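Local coordinates for protein acyl-CoA dehydrogenase (Bacillus subtilis, PDB 5LNX) that oxidises saturated acyl-CoA thioesters to their 2,3-dehydroacyl-CoA counterparts, using FAD as cofactor and passing the electrons to an acceptor, at residues Arg15-Lys20 against Gly44-Met49; Glu125-Ser130 against Ser134-Ala139; Ala317-Ser322 against Ile366-Ile371. All blocks are in the same frame, centred on the assembly; numbering follows the deposited sequence.

Interaction 1 (Arg15-Lys20 against Gly44-Met49); sequences RDFARK and GKHGLM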
loop_
_atom_site.group_PDB
_atom_site.type_symbol
_atom_site.label_atom_id
_atom_site.label_comp_id
_atom_site.label_asym_id
_atom_site.label_seq_id
_atom_site.Cartn_x
_atom_site.Cartn_y
_atom_site.Cartn_z
ATOM N N ARG D 15 6.630 22.529 -24.550
ATOM C CA ARG D 15 5.504 21.648 -24.930
ATOM C C ARG D 15 5.367 21.477 -26.451
ATOM O O ARG D 15 5.150 20.370 -26.936
ATOM C CB ARG D 15 4.168 22.117 -24.365
ATOM C CG ARG D 15 3.117 21.001 -24.380
ATOM C CD ARG D 15 1.851 21.302 -23.576
ATOM N NE ARG D 15 2.079 21.346 -22.134
ATOM C CZ ARG D 15 1.114 21.468 -21.217
ATOM N NH1 ARG D 15 1.434 21.490 -19.927
ATOM N NH2 ARG D 15 -0.178 21.585 -21.574
ATOM N N ASP D 16 5.522 22.570 -27.188
ATOM C CA ASP D 16 5.376 22.532 -28.653
ATOM C C ASP D 16 6.522 21.778 -29.320
ATOM O O ASP D 16 6.290 20.826 -30.081
ATOM C CB ASP D 16 5.277 23.946 -29.235
ATOM C CG ASP D 16 4.029 24.689 -28.768
ATOM O OD1 ASP D 16 3.010 24.035 -28.423
ATOM O OD2 ASP D 16 4.071 25.930 -28.736
ATOM N N PHE D 17 7.750 22.205 -29.004
ATOM C CA PHE D 17 8.974 21.484 -29.368
ATOM C C PHE D 17 8.871 20.002 -29.058
ATOM O O PHE D 17 9.122 19.142 -29.927
ATOM C CB PHE D 17 10.195 22.024 -28.617
ATOM C CG PHE D 17 11.485 21.371 -29.041
ATOM C CD1 PHE D 17 12.267 21.939 -30.027
ATOM C CD2 PHE D 17 11.842 20.117 -28.550
ATOM C CE1 PHE D 17 13.404 21.286 -30.498
ATOM C CE2 PHE D 17 12.990 19.470 -29.009
ATOM C CZ PHE D 17 13.773 20.056 -29.979
ATOM N N ALA D 18 8.503 19.704 -27.818
ATOM C CA ALA D 18 8.384 18.315 -27.354
ATOM C C ALA D 18 7.538 17.485 -28.290
ATOM O O ALA D 18 8.012 16.520 -28.888
ATOM C CB ALA D 18 7.805 18.271 -25.955
ATOM N N ARG D 19 6.293 17.939 -28.452
ATOM C CA ARG D 19 5.264 17.245 -29.250
ATOM C C ARG D 19 5.657 17.119 -30.718
ATOM O O ARG D 19 5.390 16.098 -31.340
ATOM C CB ARG D 19 3.902 17.953 -29.142
ATOM N N LYS D 20 6.293 18.160 -31.246
ATOM C CA LYS D 20 6.697 18.200 -32.662
ATOM C C LYS D 20 7.957 17.379 -32.938
ATOM O O LYS D 20 7.959 16.493 -33.801
ATOM C CB LYS D 20 6.953 19.646 -33.084
ATOM C CG LYS D 20 7.612 19.778 -34.465
ATOM C CD LYS D 20 6.586 19.815 -35.587
ATOM C CE LYS D 20 7.302 19.991 -36.924
ATOM N NZ LYS D 20 7.717 21.419 -37.085
ATOM N N GLY D 44 19.660 21.916 -28.891
ATOM C CA GLY D 44 20.735 22.907 -28.793
ATOM C C GLY D 44 20.463 24.229 -29.500
ATOM O O GLY D 44 20.519 25.297 -28.904
ATOM N N LYS D 45 20.117 24.145 -30.775
ATOM C CA LYS D 45 19.707 25.330 -31.531
ATOM C C LYS D 45 18.524 26.051 -30.921
ATOM O O LYS D 45 18.471 27.278 -30.948
ATOM C CB LYS D 45 19.344 24.941 -32.947
ATOM N N HIS D 46 17.559 25.290 -30.413
ATOM C CA HIS D 46 16.344 25.879 -29.803
ATOM C C HIS D 46 16.515 26.308 -28.341
ATOM O O HIS D 46 15.539 26.655 -27.668
ATOM C CB HIS D 46 15.156 24.930 -29.937
ATOM C CG HIS D 46 14.617 24.838 -31.329
ATOM N ND1 HIS D 46 13.266 24.803 -31.583
ATOM C CD2 HIS D 46 15.232 24.785 -32.537
ATOM C CE1 HIS D 46 13.066 24.713 -32.885
ATOM N NE2 HIS D 46 14.243 24.702 -33.488
ATOM N N GLY D 47 17.762 26.293 -27.873
ATOM C CA GLY D 47 18.145 26.966 -26.637
ATOM C C GLY D 47 17.653 26.249 -25.395
ATOM O O GLY D 47 17.315 26.892 -24.391
ATOM N N LEU D 48 17.592 24.922 -25.480
ATOM C CA LEU D 48 17.123 24.058 -24.373
ATOM C C LEU D 48 18.255 23.465 -23.521
ATOM O O LEU D 48 18.014 22.909 -22.447
ATOM C CB LEU D 48 16.280 22.919 -24.922
ATOM C CG LEU D 48 14.928 23.308 -25.536
ATOM C CD1 LEU D 48 14.211 22.066 -26.054
ATOM C CD2 LEU D 48 14.046 24.034 -24.530
ATOM N N MET D 49 19.488 23.597 -23.990
ATOM C CA MET D 49 20.630 22.852 -23.426
ATOM C C MET D 49 21.431 23.530 -22.306
ATOM O O MET D 49 22.311 22.912 -21.714
ATOM C CB MET D 49 21.582 22.459 -24.560
ATOM C CG MET D 49 21.006 21.414 -25.492
ATOM S SD MET D 49 21.083 19.799 -24.725
ATOM C CE MET D 49 19.566 19.061 -25.216
#
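Phe17, on helix 9-32, meets His46 and Leu48, which flank Gly47 at the end of helix 37-45. The aromatic contact is an offset edge-to-face pair. Phe17 presents its CD1-CE1 edge to one face of the His46 imidazole, with the centroids 5.2 Å apart and the planes inclined at 67°. Its shortest approach is Phe17 CD1 to His46 ND1, 3.4 Å. Phe17 CG is anti to the backbone N (chi1 -176°), which carries the ring off its helix to this partner.

The aliphatic contact is a CH-pi interaction. Leu48 CD1 lies over one face of Phe17, 4.0 Å from the ring centroid and 14° off the normal. Leu39 and Met43 of helix 37-45 also pack on Phe17, while Met10, Met13 and Val14 of helix 9-32 pack on Leu48.

The backbone turn between the two partners is a helix end: Gly47, at positive phi, is the C' residue of a Schellman motif, in which Gly47 N bonds Gly44 O at 3.1 Å and Leu48 N bonds Met43 O. With no hydrogen bond across the segments, this joint in the helical N-terminal domain depends on apolar and aromatic packing, with the more exposed imidazole at its margin and Phe17 and Leu48 buried.

Interaction 2 (Glu125-Ser130 against Ser134-Ala139); sequences EPHSGS and SLRTTA. With FAD (flavin-adenine dinucleotide), chain S.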
loop_
_atom_site.group_PDB
_atom_site.type_symbol
_atom_site.label_atom_id
_atom_site.label_comp_id
_atom_site.label_asym_id
_atom_site.label_seq_id
_atom_site.Cartn_x
_atom_site.Cartn_y
_atom_site.Cartn_z
ATOM N N GLU D 125 30.752 3.775 -9.115
ATOM C CA GLU D 125 31.784 2.756 -9.384
ATOM C C GLU D 125 31.297 1.362 -8.968
ATOM O O GLU D 125 30.412 1.253 -8.125
ATOM C CB GLU D 125 33.055 3.026 -8.554
ATOM C CG GLU D 125 33.839 4.278 -8.912
ATOM C CD GLU D 125 35.238 4.307 -8.267
ATOM O OE1 GLU D 125 35.594 3.347 -7.538
ATOM O OE2 GLU D 125 35.983 5.302 -8.449
ATOM N N PRO D 126 31.895 0.292 -9.521
ATOM C CA PRO D 126 31.387 -1.029 -9.184
ATOM C C PRO D 126 31.254 -1.262 -7.693
ATOM O O PRO D 126 30.295 -1.895 -7.255
ATOM C CB PRO D 126 32.419 -1.970 -9.810
ATOM C CG PRO D 126 32.941 -1.219 -10.996
ATOM C CD PRO D 126 32.938 0.231 -10.572
ATOM N N HIS D 127 32.201 -0.725 -6.927
ATOM C CA HIS D 127 32.259 -0.904 -5.462
ATOM C C HIS D 127 31.671 0.257 -4.668
ATOM O O HIS D 127 31.433 0.118 -3.465
ATOM C CB HIS D 127 33.710 -1.175 -4.997
ATOM C CG HIS D 127 34.121 -2.588 -5.191
ATOM N ND1 HIS D 127 35.058 -2.969 -6.127
ATOM C CD2 HIS D 127 33.609 -3.737 -4.681
ATOM C CE1 HIS D 127 35.169 -4.287 -6.125
ATOM N NE2 HIS D 127 34.284 -4.781 -5.274
ATOM N N SER D 128 31.485 1.400 -5.316
ATOM C CA SER D 128 30.875 2.562 -4.658
ATOM C C SER D 128 29.667 3.138 -5.480
ATOM O O SER D 128 29.778 3.507 -6.656
ATOM C CB SER D 128 31.906 3.632 -4.326
ATOM O OG SER D 128 32.147 4.371 -5.477
ATOM N N GLY D 129 28.497 3.124 -4.855
ATOM C CA GLY D 129 27.269 3.627 -5.478
ATOM C C GLY D 129 26.461 4.483 -4.536
ATOM O O GLY D 129 26.563 5.727 -4.542
ATOM N N SER D 130 25.702 3.801 -3.692
ATOM C CA SER D 130 24.996 4.433 -2.591
ATOM C C SER D 130 26.025 5.069 -1.664
ATOM O O SER D 130 25.913 6.240 -1.290
ATOM C CB SER D 130 24.147 3.413 -1.834
ATOM O OG SER D 130 22.929 3.182 -2.528
ATOM N N SER D 134 33.031 5.917 -0.710
ATOM C CA SER D 134 34.029 4.837 -0.786
ATOM C C SER D 134 34.463 4.508 -2.207
ATOM O O SER D 134 34.794 3.368 -2.521
ATOM C CB SER D 134 33.503 3.563 -0.115
ATOM O OG SER D 134 32.273 3.171 -0.695
ATOM N N LEU D 135 34.481 5.512 -3.062
ATOM C CA LEU D 135 35.057 5.364 -4.392
ATOM C C LEU D 135 36.584 5.148 -4.345
ATOM O O LEU D 135 37.286 5.616 -3.429
ATOM C CB LEU D 135 34.708 6.566 -5.300
ATOM C CG LEU D 135 35.211 7.958 -4.935
ATOM C CD1 LEU D 135 36.611 8.201 -5.467
ATOM C CD2 LEU D 135 34.272 9.021 -5.476
ATOM N N ARG D 136 37.067 4.466 -5.387
ATOM C CA ARG D 136 38.436 3.945 -5.461
ATOM C C ARG D 136 39.281 4.550 -6.576
ATOM O O ARG D 136 40.503 4.430 -6.571
ATOM C CB ARG D 136 38.379 2.437 -5.640
ATOM C CG ARG D 136 37.888 1.739 -4.390
ATOM C CD ARG D 136 37.969 0.231 -4.546
ATOM N NE ARG D 136 37.297 -0.477 -3.452
ATOM C CZ ARG D 136 37.208 -1.801 -3.355
ATOM N NH1 ARG D 136 37.781 -2.575 -4.269
ATOM N NH2 ARG D 136 36.527 -2.356 -2.362
ATOM N N THR D 137 38.641 5.173 -7.551
ATOM C CA THR D 137 39.386 5.823 -8.624
ATOM C C THR D 137 40.350 6.811 -7.997
ATOM O O THR D 137 39.962 7.638 -7.159
ATOM C CB THR D 137 38.473 6.544 -9.636
ATOM O OG1 THR D 137 37.763 5.559 -10.396
ATOM C CG2 THR D 137 39.291 7.399 -10.599
ATOM N N THR D 138 41.616 6.680 -8.364
ATOM C CA THR D 138 42.652 7.541 -7.814
ATOM C C THR D 138 43.044 8.606 -8.848
ATOM O O THR D 138 42.961 8.383 -10.064
ATOM C CB THR D 138 43.863 6.728 -7.290
ATOM O OG1 THR D 138 44.648 7.583 -6.457
ATOM N N ALA D 139 43.376 9.790 -8.344
ATOM C CA ALA D 139 43.956 10.859 -9.151
ATOM C C ALA D 139 45.261 11.336 -8.501
ATOM O O ALA D 139 45.247 12.085 -7.517
ATOM C CB ALA D 139 42.989 12.019 -9.295
HETATM P PA FAD S . 23.616 -0.137 -4.141
HETATM O O1A FAD S . 23.769 1.340 -3.819
HETATM O O2A FAD S . 24.599 -1.183 -3.729
HETATM O O5B FAD S . 22.208 -0.536 -3.471
HETATM C C5B FAD S . 21.542 -1.780 -3.638
HETATM C C4B FAD S . 20.217 -1.642 -2.892
HETATM O O4B FAD S . 20.542 -1.587 -1.524
HETATM C C3B FAD S . 19.475 -0.360 -3.236
HETATM O O3B FAD S . 18.056 -0.549 -3.182
HETATM C C2B FAD S . 19.859 0.599 -2.146
HETATM O O2B FAD S . 18.745 1.385 -1.758
HETATM C C1B FAD S . 20.174 -0.325 -1.012
HETATM N N9A FAD S . 21.187 0.128 -0.070
HETATM C C8A FAD S . 22.529 -0.026 -0.126
HETATM N N7A FAD S . 23.098 0.463 1.019
HETATM C C5A FAD S . 22.094 0.941 1.800
HETATM C C6A FAD S . 21.935 1.560 3.119
HETATM N N6A FAD S . 22.990 1.840 3.898
HETATM N N1A FAD S . 20.685 1.834 3.552
HETATM C C2A FAD S . 19.569 1.577 2.852
HETATM N N3A FAD S . 19.642 1.017 1.642
HETATM C C4A FAD S . 20.836 0.679 1.087
HETATM N N1 FAD S . 25.912 7.050 -11.628
HETATM C C2 FAD S . 26.589 8.200 -11.861
HETATM O O2 FAD S . 27.569 8.442 -11.145
HETATM N N3 FAD S . 26.250 9.092 -12.817
HETATM C C4 FAD S . 25.202 8.890 -13.626
HETATM O O4 FAD S . 24.891 9.717 -14.518
HETATM C C4X FAD S . 24.427 7.647 -13.444
HETATM N N5 FAD S . 23.361 7.379 -14.229
HETATM C C5X FAD S . 22.666 6.229 -14.076
HETATM C C6 FAD S . 21.647 5.978 -14.958
HETATM C C7 FAD S . 20.871 4.852 -14.846
HETATM C C7M FAD S . 19.710 4.750 -15.802
HETATM C C8 FAD S . 21.193 3.861 -13.784
HETATM C C8M FAD S . 20.406 2.593 -13.582
HETATM C C9 FAD S . 22.240 4.093 -12.926
HETATM C C9A FAD S . 23.012 5.243 -13.021
HETATM N N10 FAD S . 24.148 5.490 -12.182
HETATM C C10 FAD S . 24.849 6.707 -12.369
HETATM C "C1'" FAD S . 24.504 4.589 -11.075
HETATM C "C2'" FAD S . 23.499 4.804 -9.920
HETATM O "O2'" FAD S . 23.558 6.107 -9.312
HETATM C "C3'" FAD S . 23.648 3.712 -8.870
HETATM O "O3'" FAD S . 23.013 2.535 -9.366
HETATM C "C4'" FAD S . 23.073 4.144 -7.529
HETATM O "O4'" FAD S . 23.883 5.202 -6.988
HETATM C "C5'" FAD S . 22.952 2.973 -6.522
HETATM O "O5'" FAD S . 24.126 2.186 -6.310
HETATM P P FAD S . 24.254 0.618 -6.748
HETATM O O1P FAD S . 25.612 0.057 -6.367
HETATM O O2P FAD S . 23.807 0.479 -8.177
HETATM O O3P FAD S . 23.356 -0.266 -5.735
#
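The loop leading into strand 138-142 of the acyl-CoA dehydrogenase middle domain, a beta domain, folds back on itself here, and its Gly129 and Ser130 belong to the FAD pocket. The Glu125 carboxylate bridges the turn by accepting two successive backbone N-H groups. Arg136 N reaches Glu125 OE1 at 2.8 Å from the syn side, 35° out of the carboxylate plane, with an N-H...O angle of 158°. Thr137 N uses the syn lone pair of Glu125 OE2, also at 2.8 Å. Thr137 OG1 donates to that same OE2 from above the plane, at 2.7 Å. A salt bridge from Lys152 also reaches OE2, and these bonds together would fix the carboxylate's rotation. A glutamine in place of Glu125 would probably leave Lys152 without its charge mate and turn an NH2 group toward one of the backbone N-H donors.

Nearer the surface, the Arg136 guanidinium lies flat on the His127 ring, the planes only 13° apart and the centres 4.0 Å. The extended Arg136 chain carries it there. The backbone of the same loop is held by Gln268 of the second subunit, which bonds His127 O and Gly129 N. Ser128 packs against the backbone of Ser134 and Leu135: its OG lies 3.3 Å from Leu135 CA, and its CB 3.4 Å from Ser134 O.

Interaction 3 (Ala317-Ser322 against Ile366-Ile371); sequences AKQFAS and IQRLII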
loop_
_atom_site.group_PDB
_atom_site.type_symbol
_atom_site.label_atom_id
_atom_site.label_comp_id
_atom_site.label_asym_id
_atom_site.label_seq_id
_atom_site.Cartn_x
_atom_site.Cartn_y
_atom_site.Cartn_z
ATOM N N ALA D 317 10.498 14.882 -2.799
ATOM C CA ALA D 317 10.045 14.909 -4.203
ATOM C C ALA D 317 10.502 13.704 -5.022
ATOM O O ALA D 317 9.731 13.144 -5.805
ATOM C CB ALA D 317 10.551 16.177 -4.875
ATOM N N LYS D 318 11.788 13.376 -4.903
ATOM C CA LYS D 318 12.401 12.288 -5.692
ATOM C C LYS D 318 11.739 10.955 -5.353
ATOM O O LYS D 318 11.313 10.212 -6.237
ATOM C CB LYS D 318 13.906 12.181 -5.409
ATOM C CG LYS D 318 14.709 11.368 -6.425
ATOM C CD LYS D 318 14.784 9.884 -6.078
ATOM C CE LYS D 318 15.860 9.185 -6.894
ATOM N NZ LYS D 318 15.869 7.692 -6.726
ATOM N N GLN D 319 11.585 10.727 -4.057
ATOM C CA GLN D 319 10.963 9.516 -3.520
ATOM C C GLN D 319 9.462 9.442 -3.823
ATOM O O GLN D 319 8.917 8.368 -4.113
ATOM C CB GLN D 319 11.171 9.445 -2.000
ATOM C CG GLN D 319 10.604 8.193 -1.331
ATOM C CD GLN D 319 9.242 8.393 -0.686
ATOM O OE1 GLN D 319 9.094 9.230 0.214
ATOM N NE2 GLN D 319 8.218 7.748 -1.237
ATOM N N PHE D 320 8.788 10.579 -3.712
ATOM C CA PHE D 320 7.334 10.594 -3.864
ATOM C C PHE D 320 6.929 10.383 -5.327
ATOM O O PHE D 320 6.196 9.453 -5.650
ATOM C CB PHE D 320 6.701 11.883 -3.329
ATOM C CG PHE D 320 5.228 11.781 -3.202
ATOM C CD1 PHE D 320 4.661 11.228 -2.056
ATOM C CD2 PHE D 320 4.404 12.064 -4.296
ATOM C CE1 PHE D 320 3.289 11.035 -1.972
ATOM C CE2 PHE D 320 3.038 11.864 -4.217
ATOM C CZ PHE D 320 2.483 11.342 -3.059
ATOM N N ALA D 321 7.454 11.250 -6.186
ATOM C CA ALA D 321 7.176 11.201 -7.626
ATOM C C ALA D 321 7.578 9.856 -8.217
ATOM O O ALA D 321 6.794 9.222 -8.928
ATOM C CB ALA D 321 7.886 12.338 -8.336
ATOM N N SER D 322 8.763 9.383 -7.850
ATOM C CA SER D 322 9.282 8.103 -8.359
ATOM C C SER D 322 8.336 6.950 -8.027
ATOM O O SER D 322 7.923 6.202 -8.901
ATOM C CB SER D 322 10.709 7.817 -7.830
ATOM O OG SER D 322 10.781 7.741 -6.412
ATOM N N ILE D 366 17.968 5.372 0.270
ATOM C CA ILE D 366 18.850 6.483 0.660
ATOM C C ILE D 366 18.088 7.768 0.972
ATOM O O ILE D 366 18.465 8.536 1.878
ATOM C CB ILE D 366 19.927 6.776 -0.423
ATOM C CG1 ILE D 366 20.894 5.606 -0.542
ATOM C CG2 ILE D 366 20.696 8.058 -0.113
ATOM C CD1 ILE D 366 21.404 5.088 0.769
ATOM N N GLN D 367 17.055 8.020 0.184
ATOM C CA GLN D 367 16.272 9.257 0.293
ATOM C C GLN D 367 15.511 9.297 1.618
ATOM O O GLN D 367 15.396 10.351 2.271
ATOM C CB GLN D 367 15.289 9.375 -0.870
ATOM C CG GLN D 367 15.950 9.335 -2.250
ATOM C CD GLN D 367 16.752 10.579 -2.608
ATOM O OE1 GLN D 367 16.720 11.606 -1.911
ATOM N NE2 GLN D 367 17.425 10.511 -3.744
ATOM N N ARG D 368 14.960 8.150 1.988
ATOM C CA ARG D 368 14.236 8.036 3.251
ATOM C C ARG D 368 15.210 8.243 4.402
ATOM O O ARG D 368 14.995 9.102 5.274
ATOM C CB ARG D 368 13.527 6.691 3.342
ATOM C CG ARG D 368 12.244 6.661 2.526
ATOM C CD ARG D 368 11.631 5.269 2.388
ATOM N NE ARG D 368 10.271 5.344 1.825
ATOM C CZ ARG D 368 9.882 4.836 0.653
ATOM N NH1 ARG D 368 10.721 4.137 -0.127
ATOM N NH2 ARG D 368 8.624 5.021 0.248
ATOM N N LEU D 369 16.354 7.571 4.301
ATOM C CA LEU D 369 17.500 7.799 5.212
ATOM C C LEU D 369 17.865 9.279 5.380
ATOM O O LEU D 369 17.798 9.833 6.488
ATOM C CB LEU D 369 18.721 7.024 4.708
ATOM N N ILE D 370 18.149 9.947 4.267
ATOM C CA ILE D 370 18.429 11.400 4.279
ATOM C C ILE D 370 17.319 12.189 4.983
ATOM O O ILE D 370 17.590 12.968 5.883
ATOM C CB ILE D 370 18.551 11.974 2.852
ATOM C CG1 ILE D 370 19.835 11.486 2.167
ATOM C CG2 ILE D 370 18.514 13.503 2.882
ATOM C CD1 ILE D 370 19.960 11.916 0.719
ATOM N N ILE D 371 16.072 12.005 4.521
ATOM C CA ILE D 371 14.916 12.692 5.089
ATOM C C ILE D 371 14.889 12.466 6.592
ATOM O O ILE D 371 14.831 13.405 7.372
ATOM C CB ILE D 371 13.584 12.176 4.485
ATOM C CG1 ILE D 371 13.409 12.699 3.074
ATOM C CG2 ILE D 371 12.377 12.577 5.338
ATOM C CD1 ILE D 371 12.566 11.776 2.226
#
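The Gln319 amide lies over one face of the Arg368 guanidinium, the two planes 28° apart, with Gln319 CD 3.4 Å above the guanidinium plane and displaced toward its rim. Within this stack, Gln319 NE2 and Arg368 NH2 are 3.1 Å apart; both are donors, so the approach is not a hydrogen bond. Both nitrogens instead share an acceptor, Asp323 OD2, which bonds Gln319 NE2 and forms a salt bridge with Arg368 NH2. Asp285 of the third subunit pairs with Arg368 NE, so the guanidinium is gripped by two carboxylates, one of them across the subunit interface.

The stack joins two helices of the all-helical C-terminal domain of the acyl-CoA dehydrogenase fold. The axes of segments 317-322 and 366-371 approach to 9.7 Å, with 139° between their N-to-C directions. The backbones come nearest at Gln319 and Gln367, whose CA atoms are 6.5 Å apart. Gln319 points its CG away from its own backbone N (chi1 -178°) and then bends at chi2, which brings the amide across the arginine.

The second side-chain pair crosses at about a right angle: the aliphatic part of Lys318 passes the Gln367 amide, with Lys318 CD 3.6 Å from Gln367 NE2. Their polar ends converge on the loop before helix 364-376, where Lys318 NZ and Gln367 NE2 both donate to Gly362 O, while Gln367 OE1 turns to Ser315 on helix 311-326. Lys318 O accepts from both Ser322 N and Ser322 OG, one turn on, the hydroxyl at 2.5 Å.

The three contacts fall one in each family domain, N-terminal, middle and C-terminal, and follow in series along the chain. Interactions 2 and 3 touch where Ser130 OG packs against Ile366 CG1 at 3.7 Å, although their centres are 23 Å apart. That junction is beside the FAD: Gly129 and Ser130 belong to its pocket, and the nearest atoms of the Arg368 side chain and the cofactor are about 8 Å apart. Interaction 1 stands apart, its nearest atoms about 16 Å from interaction 3 and about 24 Å from interaction 2, on the opposite side of the chain's centre. Interactions 2 and 3 also meet neighbouring subunits, whereas no other chain of the tetramer touches the segments of interaction 1.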